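MRNA nuclease HepT (Shewanella oneidensis MR-1, PDB 6M6U) cleaves mRNA as the bacteriostatic toxin of a type VII toxin-antitoxin system and is neutralised by its antitoxin MntA, mostly through tri-AMPylation. Local coordinates at residues S38-L43 with N98-D103; E48-I53 with E124-V129; H56-Q61 with R70-L75. All blocks are in the same frame, centred on the assembly; numbering follows the deposited sequence.

Interaction 1 of 3, residues S38-L43 with N98-D103; sequences SVILNL and NIAVHD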
ATOM      1  N   SER B  38     -52.856   2.616 -15.199  1.00 55.71           N
ATOM      2  CA  SER B  38     -52.463   2.493 -16.600  1.00 55.08           C
ATOM      3  C   SER B  38     -52.219   3.856 -17.236  1.00 55.55           C
ATOM      4  O   SER B  38     -51.303   4.009 -18.052  1.00 53.85           O
ATOM      5  CB  SER B  38     -53.526   1.720 -17.379  1.00 54.41           C
ATOM      6  OG  SER B  38     -53.159   1.612 -18.742  1.00 55.99           O
ATOM      7  N   VAL B  39     -53.033   4.854 -16.892  1.00 56.23           N
ATOM      8  CA  VAL B  39     -52.792   6.205 -17.394  1.00 54.71           C
ATOM      9  C   VAL B  39     -51.487   6.751 -16.830  1.00 51.04           C
ATOM     10  O   VAL B  39     -50.666   7.326 -17.556  1.00 49.50           O
ATOM     11  CB  VAL B  39     -53.980   7.124 -17.057  1.00 55.63           C
ATOM     12  CG1 VAL B  39     -53.618   8.582 -17.323  1.00 49.97           C
ATOM     13  CG2 VAL B  39     -55.217   6.717 -17.857  1.00 59.88           C
ATOM     14  N   ILE B  40     -51.271   6.564 -15.528  1.00 49.92           N
ATOM     15  CA  ILE B  40     -50.077   7.100 -14.882  1.00 52.15           C
ATOM     16  C   ILE B  40     -48.819   6.459 -15.461  1.00 57.18           C
ATOM     17  O   ILE B  40     -47.815   7.142 -15.699  1.00 57.49           O
ATOM     18  CB  ILE B  40     -50.177   6.912 -13.357  1.00 48.83           C
ATOM     19  CG1 ILE B  40     -51.229   7.867 -12.779  1.00 49.63           C
ATOM     20  CG2 ILE B  40     -48.822   7.103 -12.694  1.00 46.97           C
ATOM     21  CD1 ILE B  40     -51.559   7.614 -11.322  1.00 50.96           C
ATOM     22  N   LEU B  41     -48.861   5.152 -15.724  1.00 54.21           N
ATOM     23  CA  LEU B  41     -47.680   4.473 -16.250  1.00 53.23           C
ATOM     24  C   LEU B  41     -47.361   4.945 -17.662  1.00 54.41           C
ATOM     25  O   LEU B  41     -46.194   5.181 -18.003  1.00 58.21           O
ATOM     26  CB  LEU B  41     -47.875   2.960 -16.219  1.00 55.07           C
ATOM     27  CG  LEU B  41     -46.619   2.197 -16.668  1.00 58.97           C
ATOM     28  CD1 LEU B  41     -45.654   2.012 -15.501  1.00 60.67           C
ATOM     29  CD2 LEU B  41     -46.974   0.857 -17.279  1.00 56.26           C
ATOM     30  N   ASN B  42     -48.385   5.096 -18.502  1.00 51.52           N
ATOM     31  CA  ASN B  42     -48.136   5.567 -19.856  1.00 51.50           C
ATOM     32  C   ASN B  42     -47.771   7.048 -19.893  1.00 50.79           C
ATOM     33  O   ASN B  42     -47.089   7.480 -20.827  1.00 51.90           O
ATOM     34  CB  ASN B  42     -49.344   5.272 -20.742  1.00 48.50           C
ATOM     35  CG  ASN B  42     -49.403   3.815 -21.177  1.00 52.12           C
ATOM     36  OD1 ASN B  42     -48.574   3.356 -21.971  1.00 51.66           O
ATOM     37  ND2 ASN B  42     -50.382   3.078 -20.658  1.00 52.61           N
ATOM     38  N   LEU B  43     -48.194   7.837 -18.901  1.00 48.86           N
ATOM     39  CA  LEU B  43     -47.650   9.185 -18.767  1.00 51.08           C
ATOM     40  C   LEU B  43     -46.157   9.136 -18.465  1.00 55.06           C
ATOM     41  O   LEU B  43     -45.364   9.869 -19.070  1.00 53.77           O
ATOM     42  CB  LEU B  43     -48.390   9.953 -17.674  1.00 53.24           C
ATOM     43  CG  LEU B  43     -49.663  10.672 -18.118  1.00 67.56           C
ATOM     44  CD1 LEU B  43     -50.366  11.318 -16.928  1.00 72.44           C
ATOM     45  CD2 LEU B  43     -49.342  11.703 -19.195  1.00 69.10           C
ATOM     46  N   ASN B  98     -43.720  12.417 -11.078  1.00 52.60           N
ATOM     47  CA  ASN B  98     -43.115  12.078  -9.794  1.00 55.01           C
ATOM     48  C   ASN B  98     -44.170  11.922  -8.707  1.00 59.56           C
ATOM     49  O   ASN B  98     -44.100  10.993  -7.895  1.00 61.28           O
ATOM     50  CB  ASN B  98     -42.092  13.142  -9.389  1.00 50.77           C
ATOM     51  CG  ASN B  98     -40.849  13.127 -10.265  1.00 53.53           C
ATOM     52  OD1 ASN B  98     -40.581  12.150 -10.964  1.00 56.51           O
ATOM     53  ND2 ASN B  98     -40.079  14.211 -10.220  1.00 48.36           N
ATOM     54  N   ILE B  99     -45.157  12.820  -8.676  1.00 62.54           N
ATOM     55  CA  ILE B  99     -46.221  12.707  -7.683  1.00 65.34           C
ATOM     56  C   ILE B  99     -47.074  11.479  -7.964  1.00 62.45           C
ATOM     57  O   ILE B  99     -47.307  10.650  -7.077  1.00 58.27           O
ATOM     58  CB  ILE B  99     -47.074  13.988  -7.653  1.00 67.53           C
ATOM     59  CG1 ILE B  99     -46.224  15.194  -7.249  1.00 67.45           C
ATOM     60  CG2 ILE B  99     -48.254  13.820  -6.702  1.00 67.80           C
ATOM     61  CD1 ILE B  99     -46.979  16.510  -7.301  1.00 68.88           C
ATOM     62  N   ALA B 100     -47.539  11.341  -9.210  1.00 60.60           N
ATOM     63  CA  ALA B 100     -48.423  10.235  -9.563  1.00 57.02           C
ATOM     64  C   ALA B 100     -47.783   8.889  -9.250  1.00 54.90           C
ATOM     65  O   ALA B 100     -48.445   7.987  -8.722  1.00 54.32           O
ATOM     66  CB  ALA B 100     -48.801  10.323 -11.042  1.00 55.95           C
ATOM     67  N   VAL B 101     -46.492   8.743  -9.537  1.00 51.15           N
ATOM     68  CA  VAL B 101     -45.844   7.447  -9.373  1.00 52.14           C
ATOM     69  C   VAL B 101     -45.382   7.241  -7.934  1.00 59.04           C
ATOM     70  O   VAL B 101     -45.690   6.218  -7.313  1.00 63.69           O
ATOM     71  CB  VAL B 101     -44.679   7.302 -10.369  1.00 51.90           C
ATOM     72  CG1 VAL B 101     -43.989   5.962 -10.177  1.00 49.96           C
ATOM     73  CG2 VAL B 101     -45.184   7.449 -11.799  1.00 49.32           C
ATOM     74  N   HIS B 102     -44.646   8.206  -7.375  1.00 60.52           N
ATOM     75  CA  HIS B 102     -43.962   7.998  -6.101  1.00 63.05           C
ATOM     76  C   HIS B 102     -44.781   8.390  -4.879  1.00 64.67           C
ATOM     77  O   HIS B 102     -44.455   7.949  -3.771  1.00 65.48           O
ATOM     78  CB  HIS B 102     -42.646   8.778  -6.073  1.00 65.26           C
ATOM     79  CG  HIS B 102     -41.703   8.400  -7.167  1.00 69.17           C
ATOM     80  ND1 HIS B 102     -41.348   9.263  -8.182  1.00 74.26           N
ATOM     81  CD2 HIS B 102     -41.053   7.241  -7.417  1.00 70.63           C
ATOM     82  CE1 HIS B 102     -40.513   8.653  -9.004  1.00 76.86           C
ATOM     83  NE2 HIS B 102     -40.319   7.423  -8.564  1.00 75.17           N
ATOM     84  N   ASP B 103     -45.820   9.205  -5.042  1.00 64.80           N
ATOM     85  CA  ASP B 103     -46.587   9.708  -3.910  1.00 68.28           C
ATOM     86  C   ASP B 103     -48.064   9.812  -4.303  1.00 65.92           C
ATOM     87  O   ASP B 103     -48.667  10.882  -4.301  1.00 64.83           O
ATOM     88  CB  ASP B 103     -46.018  11.049  -3.450  1.00 72.51           C
ATOM     89  CG  ASP B 103     -46.450  11.415  -2.045  1.00 80.57           C
ATOM     90  OD1 ASP B 103     -46.685  10.495  -1.232  1.00 79.90           O
ATOM     91  OD2 ASP B 103     -46.542  12.627  -1.753  1.00 87.06           O
TER
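Ile-40 reaches from helix 33-60 to Ala-100 and Val-101 near the end of helix 84-102, and the contact across is wholly apolar. Its methyl CG2, set anti to the backbone N (chi1 -71° as measured to CG1), does most of the touching: it lies 3.6 Å from Ala-100 CB and 3.8 Å from Val-101 CG2. The other branch runs past the same alanine methyl, with Ile-40 CD1 at 3.9 Å from Ala-100 CB. Ile-40 CA and Ala-100 CA are 6.4 Å apart, a close approach consistent with the small alanine side chain. Val-101 gives only its CG2, while CG1 lies over the rim of one face of the His-102 ring.

Within 38-43, Asn-42 ND2 turns back to Ser-38 O at 2.9 Å, meeting it from the opposite face to Asn-42 N. Ala-100, Val-101 and His-102 belong to the RX(4)HXY motif, in which His-102 is an active-site residue by similarity, so two motif residues lie directly on the long helix. Leu-107 packs on both Ile-40 and Ala-100, helix 3-23 lies against Ser-38 and Asn-42, and Arg-45 of the second HepT subunit hydrogen-bonds the carbonyls of Ala-100 and Val-101.

Interaction 2 of 3, residues E48-I53 with E124-V129; sequences EACIDI and EQFIDV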
ATOM      1  N   GLU B  48     -40.472   9.695 -20.005  1.00 53.07           N
ATOM      2  CA  GLU B  48     -39.139   9.128 -20.177  1.00 53.41           C
ATOM      3  C   GLU B  48     -38.709   9.170 -21.636  1.00 51.57           C
ATOM      4  O   GLU B  48     -37.532   9.399 -21.934  1.00 48.18           O
ATOM      5  CB  GLU B  48     -39.096   7.701 -19.635  1.00 56.65           C
ATOM      6  CG  GLU B  48     -39.086   7.636 -18.116  1.00 65.11           C
ATOM      7  CD  GLU B  48     -37.839   8.269 -17.516  1.00 73.09           C
ATOM      8  OE1 GLU B  48     -36.739   8.094 -18.087  1.00 75.36           O
ATOM      9  OE2 GLU B  48     -37.963   8.953 -16.477  1.00 74.41           O
ATOM     10  N   ALA B  49     -39.647   8.969 -22.561  1.00 48.79           N
ATOM     11  CA  ALA B  49     -39.300   9.078 -23.973  1.00 50.48           C
ATOM     12  C   ALA B  49     -38.930  10.512 -24.338  1.00 53.09           C
ATOM     13  O   ALA B  49     -37.996  10.739 -25.117  1.00 54.51           O
ATOM     14  CB  ALA B  49     -40.451   8.570 -24.838  1.00 51.64           C
ATOM     15  N   CYS B  50     -39.636  11.497 -23.771  1.00 49.38           N
ATOM     16  CA  CYS B  50     -39.276  12.893 -24.010  1.00 52.19           C
ATOM     17  C   CYS B  50     -37.929  13.232 -23.394  1.00 53.01           C
ATOM     18  O   CYS B  50     -37.120  13.942 -24.003  1.00 51.48           O
ATOM     19  CB  CYS B  50     -40.350  13.823 -23.451  1.00 59.60           C
ATOM     20  SG  CYS B  50     -41.879  13.870 -24.403  1.00 64.66           S
ATOM     21  N   ILE B  51     -37.679  12.745 -22.176  1.00 53.76           N
ATOM     22  CA  ILE B  51     -36.418  13.019 -21.503  1.00 49.92           C
ATOM     23  C   ILE B  51     -35.258  12.374 -22.253  1.00 48.12           C
ATOM     24  O   ILE B  51     -34.179  12.966 -22.381  1.00 46.84           O
ATOM     25  CB  ILE B  51     -36.497  12.547 -20.040  1.00 50.49           C
ATOM     26  CG1 ILE B  51     -37.484  13.428 -19.268  1.00 47.38           C
ATOM     27  CG2 ILE B  51     -35.117  12.566 -19.381  1.00 47.84           C
ATOM     28  CD1 ILE B  51     -37.912  12.847 -17.946  1.00 43.75           C
ATOM     29  N   ASP B  52     -35.463  11.162 -22.778  1.00 40.76           N
ATOM     30  CA  ASP B  52     -34.398  10.497 -23.522  1.00 43.04           C
ATOM     31  C   ASP B  52     -34.036  11.279 -24.778  1.00 48.85           C
ATOM     32  O   ASP B  52     -32.858  11.368 -25.142  1.00 51.87           O
ATOM     33  CB  ASP B  52     -34.808   9.069 -23.883  1.00 55.10           C
ATOM     34  CG  ASP B  52     -34.856   8.147 -22.675  1.00 66.27           C
ATOM     35  OD1 ASP B  52     -34.396   8.554 -21.583  1.00 71.17           O
ATOM     36  OD2 ASP B  52     -35.352   7.008 -22.823  1.00 70.14           O
ATOM     37  N   ILE B  53     -35.036  11.847 -25.456  1.00 49.78           N
ATOM     38  CA  ILE B  53     -34.767  12.717 -26.599  1.00 48.84           C
ATOM     39  C   ILE B  53     -33.933  13.914 -26.165  1.00 45.75           C
ATOM     40  O   ILE B  53     -32.933  14.265 -26.803  1.00 44.79           O
ATOM     41  CB  ILE B  53     -36.088  13.168 -27.250  1.00 48.70           C
ATOM     42  CG1 ILE B  53     -36.764  12.000 -27.969  1.00 53.64           C
ATOM     43  CG2 ILE B  53     -35.856  14.344 -28.190  1.00 47.11           C
ATOM     44  CD1 ILE B  53     -38.241  12.217 -28.200  1.00 54.85           C
ATOM     45  N   GLU B 124     -47.095  16.028 -28.176  1.00 75.08           N
ATOM     46  CA  GLU B 124     -47.168  16.066 -29.633  1.00 75.31           C
ATOM     47  C   GLU B 124     -46.494  17.315 -30.187  1.00 70.92           C
ATOM     48  O   GLU B 124     -45.847  17.262 -31.240  1.00 70.00           O
ATOM     49  CB  GLU B 124     -48.626  15.984 -30.082  1.00 78.88           C
ATOM     50  CG  GLU B 124     -49.413  14.914 -29.345  1.00 83.56           C
ATOM     51  CD  GLU B 124     -50.365  14.156 -30.244  1.00 90.14           C
ATOM     52  OE1 GLU B 124     -51.524  14.594 -30.389  1.00 92.22           O
ATOM     53  OE2 GLU B 124     -49.946  13.124 -30.810  1.00 93.26           O
ATOM     54  N   GLN B 125     -46.629  18.442 -29.485  1.00 69.93           N
ATOM     55  CA  GLN B 125     -45.914  19.654 -29.873  1.00 71.38           C
ATOM     56  C   GLN B 125     -44.404  19.454 -29.776  1.00 73.20           C
ATOM     57  O   GLN B 125     -43.651  19.915 -30.643  1.00 74.83           O
ATOM     58  CB  GLN B 125     -46.369  20.817 -28.991  1.00 74.75           C
ATOM     59  CG  GLN B 125     -45.848  22.184 -29.398  1.00 79.08           C
ATOM     60  CD  GLN B 125     -46.338  23.284 -28.471  1.00 79.83           C
ATOM     61  OE1 GLN B 125     -47.350  23.130 -27.785  1.00 79.01           O
ATOM     62  NE2 GLN B 125     -45.615  24.399 -28.441  1.00 79.33           N
ATOM     63  N   PHE B 126     -43.946  18.763 -28.731  1.00 71.46           N
ATOM     64  CA  PHE B 126     -42.525  18.450 -28.598  1.00 68.13           C
ATOM     65  C   PHE B 126     -42.054  17.533 -29.721  1.00 69.81           C
ATOM     66  O   PHE B 126     -40.946  17.699 -30.244  1.00 66.65           O
ATOM     67  CB  PHE B 126     -42.274  17.816 -27.227  1.00 65.70           C
ATOM     68  CG  PHE B 126     -40.859  17.378 -27.002  1.00 67.46           C
ATOM     69  CD1 PHE B 126     -39.860  18.306 -26.767  1.00 70.08           C
ATOM     70  CD2 PHE B 126     -40.531  16.033 -26.995  1.00 68.64           C
ATOM     71  CE1 PHE B 126     -38.555  17.900 -26.544  1.00 69.25           C
ATOM     72  CE2 PHE B 126     -39.227  15.621 -26.774  1.00 65.54           C
ATOM     73  CZ  PHE B 126     -38.240  16.557 -26.547  1.00 65.51           C
ATOM     74  N   ILE B 127     -42.885  16.562 -30.107  1.00 79.34           N
ATOM     75  CA  ILE B 127     -42.544  15.676 -31.218  1.00 83.21           C
ATOM     76  C   ILE B 127     -42.354  16.476 -32.500  1.00 84.45           C
ATOM     77  O   ILE B 127     -41.382  16.281 -33.240  1.00 84.90           O
ATOM     78  CB  ILE B 127     -43.629  14.597 -31.394  1.00 87.69           C
ATOM     79  CG1 ILE B 127     -43.591  13.589 -30.247  1.00 86.88           C
ATOM     80  CG2 ILE B 127     -43.492  13.905 -32.746  1.00 89.54           C
ATOM     81  CD1 ILE B 127     -44.624  12.498 -30.387  1.00 88.95           C
ATOM     82  N   ASP B 128     -43.286  17.393 -32.780  1.00 85.58           N
ATOM     83  CA  ASP B 128     -43.269  18.109 -34.051  1.00 88.20           C
ATOM     84  C   ASP B 128     -42.075  19.052 -34.151  1.00 85.99           C
ATOM     85  O   ASP B 128     -41.428  19.127 -35.202  1.00 85.96           O
ATOM     86  CB  ASP B 128     -44.581  18.871 -34.238  1.00 90.86           C
ATOM     87  CG  ASP B 128     -45.778  17.945 -34.370  1.00 94.69           C
ATOM     88  OD1 ASP B 128     -46.909  18.372 -34.048  1.00 92.46           O
ATOM     89  OD2 ASP B 128     -45.585  16.784 -34.792  1.00 98.40           O
ATOM     90  N   VAL B 129     -41.766  19.776 -33.073  1.00 83.64           N
ATOM     91  CA  VAL B 129     -40.610  20.669 -33.087  1.00 82.01           C
ATOM     92  C   VAL B 129     -39.324  19.869 -33.262  1.00 84.57           C
ATOM     93  O   VAL B 129     -38.445  20.234 -34.050  1.00 85.97           O
ATOM     94  CB  VAL B 129     -40.570  21.519 -31.805  1.00 79.48           C
ATOM     95  CG1 VAL B 129     -39.206  22.136 -31.631  1.00 80.21           C
ATOM     96  CG2 VAL B 129     -41.635  22.607 -31.853  1.00 82.87           C
TER
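The hydrophobic core of the HEPN helical bundle holds this contact, a sulfur-aromatic pair between Cys-50 on helix 33-60 and Phe-126 on helix 120-131, joined by Ile-53 one turn further along. Cys-50 SG sits 4.5 Å from the centroid of the Phe-126 ring and 50° off its normal, an oblique approach that brings it closest to one side of the ring, 3.6 Å from Phe-126 CD2. The ring reaches across because its CG stands anti to the backbone N (chi1 177°), which carries CZ deep toward the long helix. There Ile-53 CG2 meets Phe-126 CZ at 3.6 Å, also obliquely, and Ile-53 CD1 comes within 3.8 Å of Phe-126 CE2; isoleucine and ring run antiparallel alongside one another. The carbonyl of Cys-50 borders the same end of the ring, its O 3.8 Å from Phe-126 CZ.

In this all-helical fold the C-terminal helix thus packs on the C-terminal half of the long helix, Phe-126 being the residue of 124-129 that touches, with Phe-123 and Ile-130 of the same helix also on Cys-50 and Ile-53. Leu-90 of helix 84-102 also packs on Phe-126, while Ile-12 and Phe-73 border Cys-50, and Ile-5 borders Ile-53. Glu-48 forms a salt bridge with Arg-97, an active-site residue by similarity, and is hydrogen-bonded through OE2 to NE2 of His-113 of the MntA chain.

Interaction 3 of 3, residues H56-Q61 with R70-L75; sequences HINRQQ and RDSFTL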
ATOM      1  N   HIS B  56     -30.415  13.019 -25.279  1.00 47.46           N
ATOM      2  CA  HIS B  56     -29.684  12.670 -26.492  1.00 50.01           C
ATOM      3  C   HIS B  56     -29.173  13.918 -27.203  1.00 55.12           C
ATOM      4  O   HIS B  56     -27.988  14.007 -27.552  1.00 51.68           O
ATOM      5  CB  HIS B  56     -30.589  11.845 -27.409  1.00 53.02           C
ATOM      6  CG  HIS B  56     -30.019  11.586 -28.767  1.00 56.16           C
ATOM      7  ND1 HIS B  56     -29.108  10.581 -29.013  1.00 60.74           N
ATOM      8  CD2 HIS B  56     -30.252  12.183 -29.961  1.00 54.74           C
ATOM      9  CE1 HIS B  56     -28.795  10.577 -30.296  1.00 63.17           C
ATOM     10  NE2 HIS B  56     -29.477  11.538 -30.895  1.00 60.54           N
ATOM     11  N   ILE B  57     -30.056  14.901 -27.408  1.00 55.32           N
ATOM     12  CA  ILE B  57     -29.700  16.088 -28.181  1.00 56.51           C
ATOM     13  C   ILE B  57     -28.656  16.924 -27.447  1.00 60.03           C
ATOM     14  O   ILE B  57     -27.705  17.425 -28.059  1.00 66.38           O
ATOM     15  CB  ILE B  57     -30.966  16.904 -28.504  1.00 59.22           C
ATOM     16  CG1 ILE B  57     -31.862  16.124 -29.469  1.00 56.20           C
ATOM     17  CG2 ILE B  57     -30.601  18.256 -29.092  1.00 60.28           C
ATOM     18  CD1 ILE B  57     -33.257  16.670 -29.575  1.00 58.55           C
ATOM     19  N   ASN B  58     -28.808  17.082 -26.128  1.00 55.81           N
ATOM     20  CA  ASN B  58     -27.826  17.841 -25.357  1.00 56.33           C
ATOM     21  C   ASN B  58     -26.436  17.223 -25.459  1.00 63.54           C
ATOM     22  O   ASN B  58     -25.428  17.941 -25.465  1.00 64.70           O
ATOM     23  CB  ASN B  58     -28.258  17.936 -23.893  1.00 53.82           C
ATOM     24  CG  ASN B  58     -29.437  18.875 -23.694  1.00 61.02           C
ATOM     25  OD1 ASN B  58     -29.498  19.952 -24.293  1.00 64.00           O
ATOM     26  ND2 ASN B  58     -30.384  18.469 -22.853  1.00 58.07           N
ATOM     27  N   ARG B  59     -26.358  15.892 -25.535  1.00 65.39           N
ATOM     28  CA  ARG B  59     -25.056  15.249 -25.687  1.00 61.04           C
ATOM     29  C   ARG B  59     -24.582  15.291 -27.134  1.00 59.01           C
ATOM     30  O   ARG B  59     -23.412  15.594 -27.395  1.00 60.91           O
ATOM     31  CB  ARG B  59     -25.112  13.804 -25.186  1.00 52.64           C
ATOM     32  CG  ARG B  59     -23.774  13.070 -25.245  1.00 52.39           C
ATOM     33  CD  ARG B  59     -23.933  11.642 -24.747  1.00 55.66           C
ATOM     34  NE  ARG B  59     -22.679  10.892 -24.726  1.00 50.22           N
ATOM     35  CZ  ARG B  59     -22.242  10.131 -25.726  1.00 45.24           C
ATOM     36  NH1 ARG B  59     -22.948  10.020 -26.842  1.00 41.83           N
ATOM     37  NH2 ARG B  59     -21.091   9.483 -25.610  1.00 43.81           N
ATOM     38  N   GLN B  60     -25.478  14.999 -28.084  1.00 60.73           N
ATOM     39  CA  GLN B  60     -25.109  15.029 -29.496  1.00 64.60           C
ATOM     40  C   GLN B  60     -24.614  16.401 -29.928  1.00 67.09           C
ATOM     41  O   GLN B  60     -23.738  16.497 -30.796  1.00 70.51           O
ATOM     42  CB  GLN B  60     -26.296  14.609 -30.363  1.00 70.62           C
ATOM     43  CG  GLN B  60     -26.447  13.112 -30.498  1.00 77.01           C
ATOM     44  CD  GLN B  60     -25.341  12.499 -31.328  1.00 86.01           C
ATOM     45  OE1 GLN B  60     -25.040  12.973 -32.424  1.00 92.20           O
ATOM     46  NE2 GLN B  60     -24.721  11.445 -30.808  1.00 87.27           N
ATOM     47  N   GLN B  61     -25.145  17.469 -29.337  1.00 67.43           N
ATOM     48  CA  GLN B  61     -24.782  18.827 -29.718  1.00 66.81           C
ATOM     49  C   GLN B  61     -24.012  19.562 -28.630  1.00 67.17           C
ATOM     50  O   GLN B  61     -23.857  20.784 -28.715  1.00 72.39           O
ATOM     51  CB  GLN B  61     -26.037  19.608 -30.107  1.00 67.97           C
ATOM     52  CG  GLN B  61     -26.903  18.864 -31.100  1.00 71.82           C
ATOM     53  CD  GLN B  61     -27.666  19.796 -32.010  1.00 82.11           C
ATOM     54  OE1 GLN B  61     -28.849  20.059 -31.797  1.00 88.31           O
ATOM     55  NE2 GLN B  61     -26.991  20.302 -33.036  1.00 85.61           N
ATOM     56  N   ARG B  70     -35.395  17.611 -15.731  1.00 59.21           N
ATOM     57  CA  ARG B  70     -35.959  18.911 -16.085  1.00 64.56           C
ATOM     58  C   ARG B  70     -34.899  19.842 -16.648  1.00 63.35           C
ATOM     59  O   ARG B  70     -35.145  20.553 -17.628  1.00 65.71           O
ATOM     60  CB  ARG B  70     -36.611  19.560 -14.869  1.00 70.99           C
ATOM     61  CG  ARG B  70     -37.885  18.906 -14.410  1.00 76.59           C
ATOM     62  CD  ARG B  70     -37.785  18.625 -12.931  1.00 81.37           C
ATOM     63  NE  ARG B  70     -39.089  18.599 -12.285  1.00 84.25           N
ATOM     64  CZ  ARG B  70     -39.289  18.167 -11.047  1.00 83.39           C
ATOM     65  NH1 ARG B  70     -38.267  17.720 -10.330  1.00 82.70           N
ATOM     66  NH2 ARG B  70     -40.507  18.179 -10.524  1.00 81.82           N
ATOM     67  N   ASP B  71     -33.721  19.874 -16.020  1.00 62.62           N
ATOM     68  CA  ASP B  71     -32.617  20.670 -16.537  1.00 63.34           C
ATOM     69  C   ASP B  71     -32.275  20.306 -17.973  1.00 61.66           C
ATOM     70  O   ASP B  71     -31.704  21.132 -18.696  1.00 65.99           O
ATOM     71  CB  ASP B  71     -31.385  20.492 -15.649  1.00 67.42           C
ATOM     72  CG  ASP B  71     -30.294  21.497 -15.958  1.00 78.29           C
ATOM     73  OD1 ASP B  71     -29.111  21.094 -16.015  1.00 87.56           O
ATOM     74  OD2 ASP B  71     -30.605  22.695 -16.144  1.00 80.02           O
ATOM     75  N   SER B  72     -32.617  19.089 -18.406  1.00 57.48           N
ATOM     76  CA  SER B  72     -32.387  18.708 -19.794  1.00 54.95           C
ATOM     77  C   SER B  72     -33.330  19.449 -20.731  1.00 57.51           C
ATOM     78  O   SER B  72     -32.941  19.810 -21.846  1.00 57.61           O
ATOM     79  CB  SER B  72     -32.545  17.198 -19.954  1.00 50.34           C
ATOM     80  OG  SER B  72     -32.039  16.778 -21.206  1.00 55.06           O
ATOM     81  N   PHE B  73     -34.579  19.668 -20.305  1.00 57.37           N
ATOM     82  CA  PHE B  73     -35.472  20.529 -21.075  1.00 56.39           C
ATOM     83  C   PHE B  73     -35.026  21.982 -20.998  1.00 58.99           C
ATOM     84  O   PHE B  73     -35.096  22.712 -21.994  1.00 63.42           O
ATOM     85  CB  PHE B  73     -36.914  20.393 -20.580  1.00 50.31           C
ATOM     86  CG  PHE B  73     -37.511  19.041 -20.817  1.00 47.06           C
ATOM     87  CD1 PHE B  73     -37.583  18.516 -22.096  1.00 47.06           C
ATOM     88  CD2 PHE B  73     -38.007  18.295 -19.762  1.00 50.46           C
ATOM     89  CE1 PHE B  73     -38.134  17.270 -22.320  1.00 50.44           C
ATOM     90  CE2 PHE B  73     -38.563  17.050 -19.979  1.00 55.43           C
ATOM     91  CZ  PHE B  73     -38.629  16.536 -21.263  1.00 55.16           C
ATOM     92  N   THR B  74     -34.571  22.418 -19.819  1.00 58.27           N
ATOM     93  CA  THR B  74     -34.085  23.785 -19.669  1.00 60.40           C
ATOM     94  C   THR B  74     -32.962  24.082 -20.654  1.00 66.21           C
ATOM     95  O   THR B  74     -32.955  25.141 -21.292  1.00 74.29           O
ATOM     96  CB  THR B  74     -33.617  24.023 -18.233  1.00 59.58           C
ATOM     97  OG1 THR B  74     -34.727  23.887 -17.337  1.00 66.65           O
ATOM     98  CG2 THR B  74     -33.022  25.411 -18.085  1.00 58.04           C
ATOM     99  N   LEU B  75     -32.015  23.150 -20.811  1.00 59.83           N
ATOM    100  CA  LEU B  75     -30.894  23.374 -21.720  1.00 55.58           C
ATOM    101  C   LEU B  75     -31.355  23.464 -23.171  1.00 54.59           C
ATOM    102  O   LEU B  75     -30.799  24.237 -23.958  1.00 55.41           O
ATOM    103  CB  LEU B  75     -29.844  22.274 -21.566  1.00 54.03           C
ATOM    104  CG  LEU B  75     -29.023  22.273 -20.268  1.00 61.83           C
ATOM    105  CD1 LEU B  75     -27.984  21.156 -20.290  1.00 61.81           C
ATOM    106  CD2 LEU B  75     -28.343  23.619 -20.045  1.00 66.56           C
TER
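With CG anti to its carbonyl carbon (chi1 -72°), Asn-58 extends its amide from helix 33-60 toward helix 69-78, where Ser-72 holds OG anti to its backbone N, which points OG at helix 33-60, where Asn-55 OD1 and, weakly, the Asn-58 amide meet it. This is a helix-helix contact inside the helical bundle, joining the end of the long helix to the short helix that follows it, with an asparagine amide bonding to a main-chain carbonyl. Asn-58 ND2 donates to Ser-72 O at 3.1 Å, a fairly straight bond (162° at the hydrogen). It arrives in the carbonyl plane on a lone pair, and that oxygen lies in the plane of the amide. A weak second bond, bent to 119°, runs from the same nitrogen to Ser-72 OG at 2.9 Å. The hydrogen bond of that hydroxyl to Asn-55, less than a turn earlier on the long helix, binds the serine to the same helix a second time. Leu-63 and Leu-76 pack on Asn-58, and Pro-66 on Ser-72. Arg-59 makes a salt bridge to Asp-100 of the MntA chain. The amide oxygen, Asn-58 OD1, rests 3.6 Å from Leu-75 CB.

All three contacts use helix 33-60, met in the order 1, 2, 3 along its length. Their partners are helix 84-102, helix 120-131 and helix 69-78, so one long helix is common to all three. Centres of interactions 1 and 2 lie about 18 Å apart, those of 2 and 3 about 12 Å, and those of 1 and 3 about 23 Å, on opposite sides of the chain's centre. Interactions 2 and 3 touch through Phe-73, whose CE2 is 3.8 Å from Ile-51 CG1; 1 and 3 touch where Asn-98 ND2 lies 4.0 Å from Arg-70 NH1. In sequence, interaction 3 closes a short local connection, whereas interactions 1 and 2 alternate their segments. One helix thus carries contacts to motif residues, core and, around interactions 2 and 3, MntA.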